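3,4-dihydroxy-2-butanone 4-phosphate synthase (Acinetobacter baumannii, PDB 6MNZ) probably converts D-ribulose 5-phosphate to formate and 3,4-dihydroxy-2-butanone 4-phosphate for riboflavin biosynthesis, using magnesium or manganese. Local coordinates at residues I45-T59 against E157-D169. Residues are numbered along the deposited sequence; the frame is centred on the assembly and turned at random.
Sequences INFMITHARGLVCLT and EPASVICEIIKED. With SO4 (sulfate ion), chain F.
Strands 57-60 and 160-164 are antiparallel neighbours in the mixed sheet of the DHBP synthase domain, and helix 42-52 packs against one face of it. Cys57 and Ile162 form a hydrogen-bonded pair. Cys57 N reaches Ile162 O at 2.8 Å, and Ile162 N returns to Cys57 O at 3.0 Å. Further along, Thr59 OG1 and Ser160 OG share a hydrogen bond of 2.7 Å. Thr59 CG2 also lies against Ile162 CD1.

On the helix side, the extended Met48 side chain lies over strand 160-164. Its SD lies 3.8 Å from both Val161 CG1 and Cys163 CB. The Val56 and Val161 side chains cross obliquely, with their CG1 atoms 3.6 Å apart. In Cys163, chi1 of -169° sets SG opposite the backbone N, where it lies beside Gly54 O and Val56 CG2. Helix 101-112 and Leu33 of strand 31-36 add to this apolar layer.

At the other end of the contact, Ile166 N donates to Ala52 O at 2.9 Å. Arg53 NH1 adds a weak bond to Lys167 O. His51 ND1 donates, in the plane of its ring, to an oxygen of a sulfate ion, probably from the crystallisation liquor; Lys184 and His185 also bind this ion.

Glu164, predicted to be essential for catalysis, bends at chi2 (91°), and its OE1 accepts a weak bond from Leu55 N at 3.0 Å. Backbone pairing and apolar packing therefore hold the strand that carries Glu164, and Leu55 N adds a weak bond to its carboxylate.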
# COMPACT_ATOMS: atom_id res chain seq x y z
N ILE A 45 -32.48 6.08 -18.46
CA ILE A 45 -32.45 5.93 -17.01
C ILE A 45 -33.67 5.16 -16.53
O ILE A 45 -33.57 4.32 -15.63
CB ILE A 45 -32.35 7.32 -16.33
CG1 ILE A 45 -31.17 8.11 -16.89
CG2 ILE A 45 -32.23 7.17 -14.82
CD1 ILE A 45 -29.83 7.40 -16.77
N ASN A 46 -34.82 5.40 -17.15
CA ASN A 46 -36.05 4.74 -16.70
C ASN A 46 -36.00 3.25 -16.97
O ASN A 46 -36.47 2.45 -16.15
CB ASN A 46 -37.26 5.37 -17.38
CG ASN A 46 -38.57 4.77 -16.90
OD1 ASN A 46 -39.36 4.26 -17.70
ND2 ASN A 46 -38.80 4.81 -15.59
N PHE A 47 -35.48 2.85 -18.13
CA PHE A 47 -35.27 1.43 -18.39
C PHE A 47 -34.34 0.81 -17.36
O PHE A 47 -34.56 -0.32 -16.90
CB PHE A 47 -34.70 1.23 -19.80
CG PHE A 47 -34.47 -0.21 -20.15
CD1 PHE A 47 -33.22 -0.79 -19.97
CD2 PHE A 47 -35.49 -0.99 -20.67
CE1 PHE A 47 -33.03 -2.14 -20.20
CE2 PHE A 47 -35.30 -2.34 -20.89
CZ PHE A 47 -34.06 -2.90 -20.70
N MET A 48 -33.35 1.58 -16.90
CA MET A 48 -32.38 1.04 -15.94
C MET A 48 -33.03 0.78 -14.59
O MET A 48 -32.97 -0.33 -14.07
CB MET A 48 -31.20 2.01 -15.80
CG MET A 48 -30.22 1.95 -16.96
SD MET A 48 -28.71 2.86 -16.62
CE MET A 48 -27.55 2.01 -17.69
N ILE A 49 -33.73 1.78 -14.04
CA ILE A 49 -34.35 1.62 -12.74
C ILE A 49 -35.52 0.65 -12.75
O ILE A 49 -36.07 0.35 -11.69
CB ILE A 49 -34.84 2.98 -12.19
CG1 ILE A 49 -36.03 3.50 -13.01
CG2 ILE A 49 -33.70 3.99 -12.20
CD1 ILE A 49 -36.57 4.83 -12.54
N THR A 50 -35.98 0.25 -13.94
CA THR A 50 -37.16 -0.61 -14.07
C THR A 50 -36.78 -2.07 -14.24
O THR A 50 -37.35 -2.94 -13.57
CB THR A 50 -38.01 -0.15 -15.26
OG1 THR A 50 -38.28 1.26 -15.15
CG2 THR A 50 -39.33 -0.91 -15.29
N HIS A 51 -35.92 -2.38 -15.21
CA HIS A 51 -35.64 -3.75 -15.59
C HIS A 51 -34.25 -4.21 -15.16
O HIS A 51 -33.95 -5.40 -15.27
CB HIS A 51 -35.80 -3.92 -17.11
CG HIS A 51 -37.11 -3.42 -17.63
ND1 HIS A 51 -38.30 -4.07 -17.38
CD2 HIS A 51 -37.44 -2.25 -18.23
CE1 HIS A 51 -39.29 -3.37 -17.89
NE2 HIS A 51 -38.80 -2.25 -18.40
N ALA A 52 -33.45 -3.33 -14.56
CA ALA A 52 -32.22 -3.72 -13.88
C ALA A 52 -32.27 -3.46 -12.39
O ALA A 52 -31.84 -4.31 -11.60
CB ALA A 52 -31.03 -2.97 -14.50
N ARG A 53 -32.71 -2.27 -11.97
CA ARG A 53 -33.08 -1.99 -10.59
C ARG A 53 -31.89 -2.08 -9.64
O ARG A 53 -32.07 -2.19 -8.42
CB ARG A 53 -34.19 -2.94 -10.12
CG ARG A 53 -35.52 -2.69 -10.83
CD ARG A 53 -36.54 -3.78 -10.52
NE ARG A 53 -36.36 -4.97 -11.35
CZ ARG A 53 -35.90 -6.14 -10.91
NH1 ARG A 53 -35.60 -6.31 -9.62
NH2 ARG A 53 -35.74 -7.15 -11.76
N GLY A 54 -30.67 -1.91 -10.16
CA GLY A 54 -29.53 -1.57 -9.35
C GLY A 54 -29.35 -0.07 -9.18
O GLY A 54 -30.23 0.74 -9.51
N LEU A 55 -28.18 0.30 -8.68
CA LEU A 55 -27.79 1.70 -8.58
C LEU A 55 -27.38 2.21 -9.96
O LEU A 55 -26.41 1.72 -10.54
CB LEU A 55 -26.65 1.86 -7.59
CG LEU A 55 -27.02 2.23 -6.15
CD1 LEU A 55 -25.78 2.17 -5.26
CD2 LEU A 55 -27.66 3.61 -6.09
N VAL A 56 -28.05 3.27 -10.42
CA VAL A 56 -27.58 4.00 -11.59
C VAL A 56 -26.36 4.83 -11.21
O VAL A 56 -26.43 5.70 -10.33
CB VAL A 56 -28.70 4.89 -12.16
CG1 VAL A 56 -28.15 5.82 -13.23
CG2 VAL A 56 -29.82 4.02 -12.71
N CYS A 57 -25.26 4.60 -11.91
CA CYS A 57 -23.99 5.27 -11.63
C CYS A 57 -23.42 5.82 -12.93
O CYS A 57 -23.94 5.54 -14.02
CB CYS A 57 -23.00 4.31 -10.96
SG CYS A 57 -23.51 3.78 -9.31
N LEU A 58 -22.50 6.77 -12.79
CA LEU A 58 -21.95 7.53 -13.91
C LEU A 58 -20.43 7.45 -13.84
O LEU A 58 -19.81 8.07 -12.98
CB LEU A 58 -22.43 8.98 -13.88
CG LEU A 58 -21.65 9.90 -14.83
CD1 LEU A 58 -21.72 9.39 -16.25
CD2 LEU A 58 -22.13 11.34 -14.74
N THR A 59 -19.85 6.57 -14.65
CA THR A 59 -18.40 6.40 -14.64
C THR A 59 -17.72 7.61 -15.27
O THR A 59 -18.18 8.12 -16.29
CB THR A 59 -18.03 5.12 -15.38
OG1 THR A 59 -18.37 5.25 -16.77
CG2 THR A 59 -18.78 3.93 -14.79
N GLU A 157 -16.74 10.78 -25.10
CA GLU A 157 -16.25 11.10 -23.77
C GLU A 157 -16.13 9.82 -22.95
O GLU A 157 -17.06 9.01 -22.93
CB GLU A 157 -17.21 12.07 -23.07
CG GLU A 157 -16.52 13.22 -22.35
CD GLU A 157 -15.87 12.78 -21.05
OE1 GLU A 157 -16.58 12.23 -20.19
OE2 GLU A 157 -14.71 13.18 -20.81
N PRO A 158 -15.00 9.60 -22.24
CA PRO A 158 -14.85 8.33 -21.51
C PRO A 158 -15.81 8.23 -20.34
O PRO A 158 -15.39 8.15 -19.18
CB PRO A 158 -13.39 8.36 -21.04
CG PRO A 158 -12.71 9.40 -21.88
CD PRO A 158 -13.77 10.40 -22.23
N ALA A 159 -17.11 8.30 -20.63
CA ALA A 159 -18.14 8.39 -19.61
C ALA A 159 -19.29 7.47 -19.98
O ALA A 159 -19.81 7.55 -21.10
CB ALA A 159 -18.64 9.83 -19.45
N SER A 160 -19.74 6.67 -19.03
CA SER A 160 -20.84 5.74 -19.24
C SER A 160 -21.75 5.76 -18.02
O SER A 160 -21.33 6.10 -16.91
CB SER A 160 -20.35 4.32 -19.50
OG SER A 160 -19.94 3.72 -18.28
N VAL A 161 -22.99 5.33 -18.23
CA VAL A 161 -23.95 5.14 -17.15
C VAL A 161 -24.20 3.64 -17.00
O VAL A 161 -24.45 2.95 -17.99
CB VAL A 161 -25.27 5.88 -17.43
CG1 VAL A 161 -26.24 5.71 -16.27
CG2 VAL A 161 -25.00 7.36 -17.69
N ILE A 162 -24.06 3.14 -15.78
CA ILE A 162 -24.10 1.70 -15.53
C ILE A 162 -25.02 1.42 -14.35
O ILE A 162 -25.16 2.23 -13.43
CB ILE A 162 -22.69 1.12 -15.28
CG1 ILE A 162 -22.13 1.62 -13.94
CG2 ILE A 162 -21.76 1.50 -16.42
CD1 ILE A 162 -20.75 1.07 -13.63
N CYS A 163 -25.65 0.24 -14.39
CA CYS A 163 -26.66 -0.14 -13.41
C CYS A 163 -26.64 -1.66 -13.27
O CYS A 163 -26.77 -2.37 -14.28
CB CYS A 163 -28.05 0.35 -13.82
SG CYS A 163 -29.33 0.22 -12.55
N GLU A 164 -26.60 -2.14 -12.04
CA GLU A 164 -26.58 -3.58 -11.80
C GLU A 164 -27.91 -4.21 -12.21
O GLU A 164 -28.98 -3.64 -11.98
CB GLU A 164 -26.31 -3.87 -10.32
CG GLU A 164 -24.96 -3.40 -9.82
CD GLU A 164 -25.00 -1.99 -9.25
OE1 GLU A 164 -25.81 -1.18 -9.76
OE2 GLU A 164 -24.42 -1.78 -8.17
N ILE A 165 -27.83 -5.42 -12.76
CA ILE A 165 -29.01 -6.15 -13.22
C ILE A 165 -29.38 -7.16 -12.13
O ILE A 165 -28.66 -8.14 -11.90
CB ILE A 165 -28.75 -6.84 -14.57
CG1 ILE A 165 -28.54 -5.78 -15.66
CG2 ILE A 165 -29.91 -7.76 -14.93
CD1 ILE A 165 -28.03 -6.34 -16.97
N ILE A 166 -30.48 -6.89 -11.44
CA ILE A 166 -30.94 -7.72 -10.33
C ILE A 166 -32.16 -8.51 -10.79
O ILE A 166 -33.10 -7.94 -11.34
CB ILE A 166 -31.28 -6.86 -9.09
CG1 ILE A 166 -30.14 -5.89 -8.78
CG2 ILE A 166 -31.55 -7.75 -7.89
CD1 ILE A 166 -30.45 -4.93 -7.65
N LYS A 167 -32.14 -9.82 -10.53
CA LYS A 167 -33.25 -10.67 -10.94
C LYS A 167 -34.56 -10.17 -10.33
O LYS A 167 -34.58 -9.54 -9.28
CB LYS A 167 -32.99 -12.11 -10.53
CG LYS A 167 -31.81 -12.76 -11.27
CD LYS A 167 -31.53 -14.17 -10.77
CE LYS A 167 -32.75 -15.06 -10.92
NZ LYS A 167 -32.39 -16.51 -10.91
N GLU A 168 -35.66 -10.47 -11.03
CA GLU A 168 -36.97 -10.40 -10.39
C GLU A 168 -36.96 -11.10 -9.04
O GLU A 168 -37.40 -10.52 -8.04
CB GLU A 168 -38.02 -11.04 -11.31
CG GLU A 168 -39.46 -10.85 -10.86
CD GLU A 168 -40.40 -11.86 -11.49
OE1 GLU A 168 -40.07 -13.06 -11.50
OE2 GLU A 168 -41.56 -11.47 -11.79
N ASP A 169 -36.27 -12.23 -8.95
CA ASP A 169 -36.13 -12.95 -7.69
C ASP A 169 -35.62 -12.06 -6.56
O ASP A 169 -35.92 -12.32 -5.39
CB ASP A 169 -35.19 -14.14 -7.88
CG ASP A 169 -34.71 -14.73 -6.58
OD1 ASP A 169 -35.38 -15.65 -6.07
OD2 ASP A 169 -33.53 -14.49 -6.23
S SO4 F . -37.88 -8.06 -16.39
O1 SO4 F . -38.39 -6.69 -16.27
O2 SO4 F . -36.89 -8.12 -17.47
O3 SO4 F . -37.27 -8.46 -15.13
O4 SO4 F . -38.99 -8.96 -16.70